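Local coordinates for protein YcaO (Methanopyrus kandleri, PDB 6CIB) that binds ADP and magnesium and, as a YcaO-family enzyme, probably uses ATP to activate a peptide backbone amide for thioamidation, at residues A[89-94]-A[112-117]; A[175-180]-A[366-371]; A[239-244]-A[302-307]. All blocks are in the same frame, centred on the assembly; numbering follows the deposited sequence.

Contact 1. Residues A[89-94]-A[112-117]; sequences EEIIER and EWVEGV
Glu93 and Trp113 pair as an antiparallel, hydrogen-bonded beta bridge, a single one, by which the loop after helix 68-85 is joined at one point to strand 113-118 of the five-stranded antiparallel sheet. Two backbone bonds make the bridge: Glu93 N gives a nearly straight bond to Trp113 O at 2.8 Å, and Trp113 N returns one to Glu93 O at 2.9 Å. A CA-H...O contact from Ile92 CA to Trp113 O, 3.3 Å, adds to the same carbonyl. Where the backbones part, one water carries the link onward, donating to Ile91 O and accepting from Glu115 N.

The charged side chains form a network of Glu89, Arg94 and Glu112. Arg94, extended from CG to NE, offers NE to Glu112 OE2 at 3.1 Å; the acceptor uses its anti lone pair and stands 30° out of the guanidinium plane, and the bond is far from straight. Glu112 bends at chi2 (77°), bringing OE2 to Arg94 NE; its CG, placed by chi1, lies over one guanidinium face. Glu89 instead meets the guanidinium at its edge, in plane, so two carboxylates probably offset the charge of one arginine and limit its rotation. Glu93 OE2 comes to 3.9 Å from Glu115 OE1, two like charges that probably repel; Glu93 OE1 has a weak bond to Tyr126 OH.

Apolar contacts complete the interface. Ile92 CG2 rests on the aliphatic part of Glu112, 3.7 Å from its CG. Trp113 turns its indole toward Pro96, Thr102 and strand 124-128, with Glu93 O in plane at the ring edge. Val114 sets CG1 anti to its own N (chi1 -167°), next to Ile91 O, where that methyl meets Ile91 CD1 at 3.8 Å.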
loop_
_atom_site.group_PDB
_atom_site.type_symbol
_atom_site.label_atom_id
_atom_site.label_comp_id
_atom_site.label_asym_id
_atom_site.label_seq_id
_atom_site.Cartn_x
_atom_site.Cartn_y
_atom_site.Cartn_z
ATOM N N GLU A 89 2.972 23.492 6.903
ATOM C CA GLU A 89 4.011 24.525 6.830
ATOM C C GLU A 89 5.003 24.419 7.993
ATOM O O GLU A 89 6.175 24.764 7.842
ATOM C CB GLU A 89 3.360 25.914 6.760
ATOM C CG GLU A 89 4.255 27.045 6.273
ATOM C CD GLU A 89 4.783 26.881 4.852
ATOM O OE1 GLU A 89 4.056 26.424 3.941
ATOM O OE2 GLU A 89 5.950 27.241 4.641
ATOM N N GLU A 90 4.513 23.912 9.127
ATOM C CA GLU A 90 5.303 23.578 10.319
ATOM C C GLU A 90 6.629 22.872 10.019
ATOM O O GLU A 90 7.660 23.211 10.609
ATOM C CB GLU A 90 4.484 22.671 11.249
ATOM C CG GLU A 90 3.313 23.336 11.955
ATOM C CD GLU A 90 3.726 24.039 13.238
ATOM O OE1 GLU A 90 3.500 23.466 14.329
ATOM O OE2 GLU A 90 4.284 25.158 13.159
ATOM N N ILE A 91 6.587 21.898 9.107
ATOM C CA ILE A 91 7.735 21.025 8.835
ATOM C C ILE A 91 8.365 21.257 7.461
ATOM O O ILE A 91 9.246 20.502 7.054
ATOM C CB ILE A 91 7.400 19.518 9.057
ATOM C CG1 ILE A 91 6.281 19.047 8.098
ATOM C CG2 ILE A 91 7.092 19.250 10.532
ATOM C CD1 ILE A 91 6.068 17.549 8.035
ATOM N N ILE A 92 7.915 22.293 6.752
ATOM C CA ILE A 92 8.505 22.653 5.461
ATOM C C ILE A 92 9.739 23.527 5.689
ATOM O O ILE A 92 9.716 24.439 6.524
ATOM C CB ILE A 92 7.482 23.322 4.504
ATOM C CG1 ILE A 92 6.423 22.300 4.051
ATOM C CG2 ILE A 92 8.167 23.893 3.267
ATOM C CD1 ILE A 92 5.139 22.899 3.511
ATOM N N GLU A 93 10.813 23.222 4.962
ATOM C CA GLU A 93 12.027 24.042 4.958
ATOM C C GLU A 93 12.331 24.536 3.557
ATOM O O GLU A 93 12.168 23.799 2.576
ATOM C CB GLU A 93 13.216 23.269 5.520
ATOM C CG GLU A 93 13.259 23.250 7.038
ATOM C CD GLU A 93 14.376 22.382 7.586
ATOM O OE1 GLU A 93 15.560 22.663 7.285
ATOM O OE2 GLU A 93 14.068 21.421 8.328
ATOM N N ARG A 94 12.769 25.788 3.463
ATOM C CA ARG A 94 12.975 26.414 2.160
ATOM C C ARG A 94 14.428 26.638 1.766
ATOM O O ARG A 94 14.768 26.542 0.582
ATOM C CB ARG A 94 12.143 27.684 2.021
ATOM C CG ARG A 94 10.753 27.365 1.518
ATOM C CD ARG A 94 9.841 28.572 1.483
ATOM N NE ARG A 94 8.489 28.160 1.104
ATOM C CZ ARG A 94 7.566 27.729 1.959
ATOM N NH1 ARG A 94 7.836 27.666 3.258
ATOM N NH2 ARG A 94 6.366 27.370 1.522
ATOM N N GLU A 112 10.374 23.761 -1.812
ATOM C CA GLU A 112 9.869 23.282 -0.522
ATOM C C GLU A 112 10.376 21.874 -0.229
ATOM O O GLU A 112 10.249 20.975 -1.061
ATOM C CB GLU A 112 8.338 23.281 -0.503
ATOM C CG GLU A 112 7.685 24.648 -0.351
ATOM C CD GLU A 112 7.689 25.468 -1.628
ATOM O OE1 GLU A 112 7.416 24.909 -2.715
ATOM O OE2 GLU A 112 7.966 26.683 -1.541
ATOM N N TRP A 113 10.931 21.698 0.965
ATOM C CA TRP A 113 11.529 20.438 1.385
ATOM C C TRP A 113 11.016 20.035 2.752
ATOM O O TRP A 113 10.572 20.884 3.528
ATOM C CB TRP A 113 13.056 20.556 1.459
ATOM C CG TRP A 113 13.703 20.992 0.185
ATOM C CD1 TRP A 113 13.881 22.276 -0.244
ATOM C CD2 TRP A 113 14.259 20.148 -0.828
ATOM N NE1 TRP A 113 14.511 22.285 -1.461
ATOM C CE2 TRP A 113 14.758 20.995 -1.846
ATOM C CE3 TRP A 113 14.383 18.758 -0.980
ATOM C CZ2 TRP A 113 15.376 20.499 -3.003
ATOM C CZ3 TRP A 113 14.999 18.265 -2.129
ATOM C CH2 TRP A 113 15.490 19.136 -3.124
ATOM N N VAL A 114 11.075 18.731 3.023
ATOM C CA VAL A 114 10.882 18.175 4.366
ATOM C C VAL A 114 12.063 17.257 4.703
ATOM O O VAL A 114 12.496 16.451 3.872
ATOM C CB VAL A 114 9.544 17.401 4.514
ATOM C CG1 VAL A 114 9.241 17.129 5.980
ATOM C CG2 VAL A 114 8.380 18.169 3.903
ATOM N N GLU A 115 12.576 17.390 5.924
ATOM C CA GLU A 115 13.690 16.581 6.403
ATOM C C GLU A 115 13.261 15.141 6.695
ATOM O O GLU A 115 12.376 14.900 7.521
ATOM C CB GLU A 115 14.294 17.214 7.656
ATOM C CG GLU A 115 15.703 16.738 7.997
ATOM C CD GLU A 115 16.110 17.107 9.413
ATOM O OE1 GLU A 115 15.778 18.224 9.862
ATOM O OE2 GLU A 115 16.759 16.279 10.084
ATOM N N GLY A 116 13.881 14.197 5.988
ATOM C CA GLY A 116 13.711 12.778 6.261
ATOM C C GLY A 116 14.965 12.152 6.846
ATOM O O GLY A 116 15.935 12.852 7.155
ATOM N N VAL A 117 14.931 10.833 7.019
ATOM C CA VAL A 117 16.106 10.066 7.449
ATOM C C VAL A 117 16.387 8.957 6.430
ATOM O O VAL A 117 15.475 8.223 6.031
ATOM C CB VAL A 117 15.949 9.457 8.872
ATOM C CG1 VAL A 117 17.299 8.985 9.404
ATOM C CG2 VAL A 117 15.363 10.465 9.857
HETATM O O HOH W 1 11.419 19.088 7.814
#

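Contact 2. Residues A[175-180]-A[366-371]; sequences EYFRIH and NMPEKP
Phe177 and Tyr176, in the last part of helix 154-177, receive the chain near its C terminus through apolar and aromatic contacts. Pro371 CA sits above the centre of the Phe177 ring, 4.2 Å from the centroid and only 7° off the normal, while Tyr176 CD2 lies over the opposite face, so the phenyl ring is sandwiched. The pyrrolidine of Pro371, which is poorly ordered, reaches on to Phe177 CD1 with its CG. On the tyrosine, the terminal methyl CE of Met367 (modelled as selenomethionine) covers one face, offset toward the rim and 3.5 Å from Tyr176 CG.

Both rings also make Met-aromatic contacts with the selenium, which approaches each obliquely: Met367 SE is 4.7 Å from the Tyr176 centroid and 5.1 Å from that of Phe177. Bends at chi2 (63°) and chi3 (100°) of Met367 carry CE round onto the tyrosine while CG stays 3.9 Å from Phe177 CZ. Away from the nucleotide and magnesium sites, this is surface packing that joins the last part of a long helix to the C-terminal tail; Tyr357 adds an edge-to-face ring contact to Tyr176.

One carbonyl oxygen meets the phenyl edge: Pro368 O lies in the ring plane, 3.2 Å from Phe177 CZ. With alanine in place of Phe177, Pro371 and Met367 CG would probably lose the ring they share, opening a gap beside Tyr176. Beyond the helix, where Arg178 takes positive phi, Ile179 CG1 reaches Pro371 CB at 4.4 Å.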
loop_
_atom_site.group_PDB
_atom_site.type_symbol
_atom_site.label_atom_id
_atom_site.label_comp_id
_atom_site.label_asym_id
_atom_site.label_seq_id
_atom_site.Cartn_x
_atom_site.Cartn_y
_atom_site.Cartn_z
ATOM N N GLU A 175 3.441 -4.354 -15.258
ATOM C CA GLU A 175 2.764 -3.502 -16.248
ATOM C C GLU A 175 3.709 -2.884 -17.296
ATOM O O GLU A 175 3.355 -2.807 -18.472
ATOM C CB GLU A 175 1.935 -2.391 -15.575
ATOM C CG GLU A 175 0.848 -2.854 -14.603
ATOM C CD GLU A 175 -0.308 -3.624 -15.230
ATOM O OE1 GLU A 175 -0.430 -3.692 -16.468
ATOM O OE2 GLU A 175 -1.121 -4.174 -14.458
ATOM N N TYR A 176 4.892 -2.445 -16.867
ATOM C CA TYR A 176 5.876 -1.830 -17.774
ATOM C C TYR A 176 6.339 -2.801 -18.869
ATOM O O TYR A 176 6.355 -2.439 -20.042
ATOM C CB TYR A 176 7.080 -1.300 -16.988
ATOM C CG TYR A 176 8.023 -0.414 -17.776
ATOM C CD1 TYR A 176 7.773 0.957 -17.918
ATOM C CD2 TYR A 176 9.181 -0.939 -18.359
ATOM C CE1 TYR A 176 8.642 1.776 -18.631
ATOM C CE2 TYR A 176 10.059 -0.129 -19.077
ATOM C CZ TYR A 176 9.785 1.226 -19.208
ATOM O OH TYR A 176 10.649 2.030 -19.912
ATOM N N PHE A 177 6.696 -4.024 -18.469
ATOM C CA PHE A 177 7.189 -5.056 -19.382
ATOM C C PHE A 177 6.094 -5.989 -19.876
ATOM O O PHE A 177 6.370 -6.871 -20.691
ATOM C CB PHE A 177 8.271 -5.902 -18.706
ATOM C CG PHE A 177 9.532 -5.152 -18.402
ATOM C CD1 PHE A 177 10.389 -4.739 -19.432
ATOM C CD2 PHE A 177 9.878 -4.865 -17.080
ATOM C CE1 PHE A 177 11.564 -4.051 -19.141
ATOM C CE2 PHE A 177 11.052 -4.175 -16.787
ATOM C CZ PHE A 177 11.894 -3.769 -17.817
ATOM N N ARG A 178 4.868 -5.800 -19.380
ATOM C CA ARG A 178 3.740 -6.713 -19.640
ATOM C C ARG A 178 4.122 -8.174 -19.385
ATOM O O ARG A 178 3.922 -9.052 -20.233
ATOM C CB ARG A 178 3.134 -6.488 -21.029
ATOM C CG ARG A 178 2.448 -5.146 -21.143
ATOM C CD ARG A 178 1.534 -5.086 -22.346
ATOM N NE ARG A 178 0.424 -4.181 -22.071
ATOM C CZ ARG A 178 -0.840 -4.556 -21.893
ATOM N NH1 ARG A 178 -1.195 -5.835 -21.981
ATOM N NH2 ARG A 178 -1.762 -3.639 -21.640
ATOM N N ILE A 179 4.706 -8.400 -18.206
ATOM C CA ILE A 179 5.035 -9.731 -17.706
ATOM C C ILE A 179 3.737 -10.487 -17.431
ATOM O O ILE A 179 2.764 -9.899 -16.951
ATOM C CB ILE A 179 5.900 -9.659 -16.415
ATOM C CG1 ILE A 179 7.218 -8.912 -16.692
ATOM C CG2 ILE A 179 6.165 -11.054 -15.846
ATOM C CD1 ILE A 179 8.087 -8.646 -15.477
ATOM N N HIS A 180 3.736 -11.777 -17.773
ATOM C CA HIS A 180 2.674 -12.717 -17.435
ATOM C C HIS A 180 3.091 -13.478 -16.163
ATOM O O HIS A 180 3.761 -14.513 -16.267
ATOM C CB HIS A 180 2.462 -13.706 -18.593
ATOM C CG HIS A 180 1.879 -13.093 -19.830
ATOM N ND1 HIS A 180 0.734 -13.575 -20.424
ATOM C CD2 HIS A 180 2.283 -12.047 -20.590
ATOM C CE1 HIS A 180 0.454 -12.854 -21.494
ATOM N NE2 HIS A 180 1.374 -11.913 -21.612
ATOM N N ASN A 366 14.320 2.919 -11.230
ATOM C CA ASN A 366 15.417 2.128 -11.791
ATOM C C ASN A 366 14.858 0.929 -12.539
ATOM O O ASN A 366 14.319 0.010 -11.931
ATOM C CB ASN A 366 16.394 1.688 -10.693
ATOM C CG ASN A 366 17.107 2.856 -10.042
ATOM O OD1 ASN A 366 17.100 3.976 -10.557
ATOM N ND2 ASN A 366 17.734 2.598 -8.903
HETATM N N MSE A 367 14.968 0.969 -13.861
HETATM C CA MSE A 367 14.413 -0.065 -14.731
HETATM C C MSE A 367 15.524 -0.730 -15.500
HETATM O O MSE A 367 16.351 -0.038 -16.097
HETATM C CB MSE A 367 13.413 0.613 -15.667
HETATM C CG MSE A 367 12.281 -0.306 -16.112
HETATM SE SE MSE A 367 11.202 -0.864 -14.559
HETATM C CE MSE A 367 9.706 0.397 -14.778
ATOM N N PRO A 368 15.580 -2.085 -15.486
ATOM C CA PRO A 368 16.539 -2.755 -16.371
ATOM C C PRO A 368 16.046 -2.756 -17.824
ATOM O O PRO A 368 14.863 -2.497 -18.079
ATOM C CB PRO A 368 16.609 -4.178 -15.808
ATOM C CG PRO A 368 15.288 -4.395 -15.153
ATOM C CD PRO A 368 14.793 -3.051 -14.693
ATOM N N GLU A 369 16.954 -3.030 -18.757
ATOM C CA GLU A 369 16.636 -3.093 -20.191
ATOM C C GLU A 369 15.754 -4.301 -20.572
ATOM O O GLU A 369 14.979 -4.224 -21.530
ATOM C CB GLU A 369 17.924 -3.021 -21.040
ATOM C CG GLU A 369 18.843 -4.249 -21.020
ATOM C CD GLU A 369 19.641 -4.419 -19.731
ATOM O OE1 GLU A 369 20.857 -4.128 -19.740
ATOM O OE2 GLU A 369 19.058 -4.851 -18.710
ATOM N N LYS A 370 15.872 -5.386 -19.800
ATOM C CA LYS A 370 15.166 -6.657 -20.037
ATOM C C LYS A 370 14.274 -7.038 -18.832
ATOM O O LYS A 370 14.611 -6.689 -17.693
ATOM C CB LYS A 370 16.193 -7.767 -20.314
ATOM C CG LYS A 370 15.683 -8.932 -21.152
ATOM C CD LYS A 370 16.790 -9.912 -21.505
ATOM C CE LYS A 370 16.257 -11.039 -22.374
ATOM N NZ LYS A 370 17.315 -12.030 -22.711
ATOM N N PRO A 371 13.130 -7.735 -19.075
ATOM C CA PRO A 371 12.330 -8.282 -17.962
ATOM C C PRO A 371 13.115 -9.267 -17.077
ATOM O O PRO A 371 13.842 -10.110 -17.615
ATOM C CB PRO A 371 11.190 -9.016 -18.674
ATOM C CG PRO A 371 11.034 -8.302 -19.964
ATOM C CD PRO A 371 12.409 -7.847 -20.362
#

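Contact 3. Residues A[239-244]-A[302-307]; sequences PDPEMA and DDLDRV
Pro239 meets Arg306 through its carbonyl, which lies obliquely to the guanidinium, Pro239 O being 4.0 Å from Arg306 NE. The same oxygen accepts a bond from a water at 2.9 Å, and that water accepts in turn from Val307 N, bridging the two backbones. Arg306 NE has no hydrogen-bonding partner in the model although the contact buries it.

Asp240 comes next and lies against the guanidinium: its CB is over one face, offset toward the rim, 3.6 Å from Arg306 NH2. The carboxylate and guanidinium planes are stacked, 24° apart, and Asp240 OD2 stays 4.2 Å from Arg306 NH1, well out of the guanidinium plane, leaving a likely charge attraction without a directed bond. Bends at chi2 and chi3 (74°) of Arg306 fold its chain back over the aspartate. Asp240 is also the N-cap of helix 241-260: its OD1 takes Glu242 N at 3.0 Å from above the carboxylate plane. The loop between strand 298-300 and helix 313-325 is set here against the start of helix 241-260.

Pro241, in the first helical turn, packs CB on Leu304 CD1 at 3.8 Å, and Tyr217 of strand 217-224 touches both side chains.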
loop_
_atom_site.group_PDB
_atom_site.type_symbol
_atom_site.label_atom_id
_atom_site.label_comp_id
_atom_site.label_asym_id
_atom_site.label_seq_id
_atom_site.Cartn_x
_atom_site.Cartn_y
_atom_site.Cartn_z
ATOM N N PRO A 239 6.860 -10.478 3.901
ATOM C CA PRO A 239 7.793 -11.603 4.084
ATOM C C PRO A 239 7.071 -12.939 4.301
ATOM O O PRO A 239 7.633 -13.996 4.030
ATOM C CB PRO A 239 8.586 -11.212 5.342
ATOM C CG PRO A 239 7.750 -10.179 6.023
ATOM C CD PRO A 239 7.121 -9.415 4.891
ATOM N N ASP A 240 5.831 -12.872 4.784
ATOM C CA ASP A 240 4.981 -14.031 4.920
ATOM C C ASP A 240 4.067 -14.120 3.689
ATOM O O ASP A 240 3.154 -13.307 3.544
ATOM C CB ASP A 240 4.179 -13.926 6.228
ATOM C CG ASP A 240 3.205 -15.083 6.437
ATOM O OD1 ASP A 240 3.059 -15.962 5.556
ATOM O OD2 ASP A 240 2.572 -15.101 7.513
ATOM N N PRO A 241 4.291 -15.129 2.813
ATOM C CA PRO A 241 3.481 -15.236 1.586
ATOM C C PRO A 241 1.972 -15.400 1.837
ATOM O O PRO A 241 1.165 -14.947 1.021
ATOM C CB PRO A 241 4.069 -16.461 0.875
ATOM C CG PRO A 241 4.743 -17.257 1.949
ATOM C CD PRO A 241 5.258 -16.243 2.931
ATOM N N GLU A 242 1.609 -16.019 2.962
ATOM C CA GLU A 242 0.207 -16.159 3.374
ATOM C C GLU A 242 -0.469 -14.807 3.634
ATOM O O GLU A 242 -1.629 -14.638 3.295
ATOM C CB GLU A 242 0.077 -17.040 4.620
ATOM C CG GLU A 242 0.252 -18.535 4.380
ATOM C CD GLU A 242 0.228 -19.325 5.678
ATOM O OE1 GLU A 242 -0.862 -19.516 6.258
ATOM O OE2 GLU A 242 1.307 -19.746 6.134
HETATM N N MSE A 243 0.264 -13.868 4.235
HETATM C CA MSE A 243 -0.219 -12.500 4.482
HETATM C C MSE A 243 -0.375 -11.760 3.182
HETATM O O MSE A 243 -1.352 -11.034 3.000
HETATM C CB MSE A 243 0.735 -11.744 5.411
HETATM C CG MSE A 243 0.202 -10.346 5.739
HETATM SE SE MSE A 243 1.548 -9.254 6.668
HETATM C CE MSE A 243 1.298 -10.212 8.362
ATOM N N ALA A 244 0.586 -11.939 2.272
ATOM C CA ALA A 244 0.527 -11.327 0.936
ATOM C C ALA A 244 -0.725 -11.748 0.156
ATOM O O ALA A 244 -1.358 -10.908 -0.496
ATOM C CB ALA A 244 1.793 -11.644 0.137
ATOM N N ASP A 302 3.382 -23.458 -0.577
ATOM C CA ASP A 302 4.236 -24.178 0.381
ATOM C C ASP A 302 5.703 -24.270 -0.054
ATOM O O ASP A 302 6.576 -24.491 0.783
ATOM C CB ASP A 302 3.679 -25.578 0.663
ATOM C CG ASP A 302 2.183 -25.572 0.881
ATOM O OD1 ASP A 302 1.439 -25.474 -0.128
ATOM O OD2 ASP A 302 1.758 -25.656 2.053
ATOM N N ASP A 303 5.960 -24.098 -1.353
ATOM C CA ASP A 303 7.317 -24.096 -1.900
ATOM C C ASP A 303 8.086 -22.810 -1.586
ATOM O O ASP A 303 9.312 -22.785 -1.682
ATOM C CB ASP A 303 7.297 -24.332 -3.419
ATOM C CG ASP A 303 6.898 -25.761 -3.804
ATOM O OD1 ASP A 303 6.964 -26.689 -2.965
ATOM O OD2 ASP A 303 6.520 -25.957 -4.975
ATOM N N LEU A 304 7.368 -21.748 -1.223
ATOM C CA LEU A 304 7.991 -20.461 -0.928
ATOM C C LEU A 304 8.657 -20.456 0.450
ATOM O O LEU A 304 7.998 -20.688 1.463
ATOM C CB LEU A 304 6.978 -19.308 -1.075
ATOM C CG LEU A 304 6.253 -19.141 -2.419
ATOM C CD1 LEU A 304 5.211 -18.035 -2.338
ATOM C CD2 LEU A 304 7.219 -18.881 -3.570
ATOM N N ASP A 305 9.969 -20.211 0.467
ATOM C CA ASP A 305 10.759 -20.123 1.704
ATOM C C ASP A 305 10.342 -18.924 2.545
ATOM O O ASP A 305 10.092 -17.850 2.004
ATOM C CB ASP A 305 12.258 -19.980 1.390
ATOM C CG ASP A 305 12.831 -21.176 0.642
ATOM O OD1 ASP A 305 12.643 -22.333 1.099
ATOM O OD2 ASP A 305 13.492 -20.948 -0.400
ATOM N N ARG A 306 10.263 -19.116 3.859
ATOM C CA ARG A 306 10.171 -17.993 4.792
ATOM C C ARG A 306 11.584 -17.540 5.126
ATOM O O ARG A 306 12.255 -18.146 5.960
ATOM C CB ARG A 306 9.392 -18.363 6.058
ATOM C CG ARG A 306 7.882 -18.287 5.892
ATOM C CD ARG A 306 7.188 -17.718 7.125
ATOM N NE ARG A 306 7.376 -16.269 7.255
ATOM C CZ ARG A 306 6.921 -15.526 8.266
ATOM N NH1 ARG A 306 6.238 -16.079 9.265
ATOM N NH2 ARG A 306 7.152 -14.217 8.283
ATOM N N VAL A 307 12.034 -16.489 4.440
ATOM C CA VAL A 307 13.397 -15.962 4.596
ATOM C C VAL A 307 13.455 -15.089 5.850
ATOM O O VAL A 307 14.346 -15.246 6.684
ATOM C CB VAL A 307 13.871 -15.168 3.342
ATOM C CG1 VAL A 307 15.316 -14.709 3.491
ATOM C CG2 VAL A 307 13.720 -15.994 2.069
HETATM O O HOH W 2 10.496 -14.113 3.716
#

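Overall arrangement
From the N terminus, contact 1 comes first and closes a short loop of 17 residues without helix or strand, tying the segment after helix 68-85 to strand 113-118. Only after it is complete does contact 2 open, in the last part of helix 154-177, and close after 185 intervening residues near the C terminus. Contact 3 is nested inside that long loop, joining the start of helix 241-260 to the chain between strand 298-300 and helix 313-325. No two contacts cross or touch. Contacts 1 and 3 lie on opposite sides of the chain's centre, their centres 38 Å apart; those of contacts 2 and 3 are 24 Å apart.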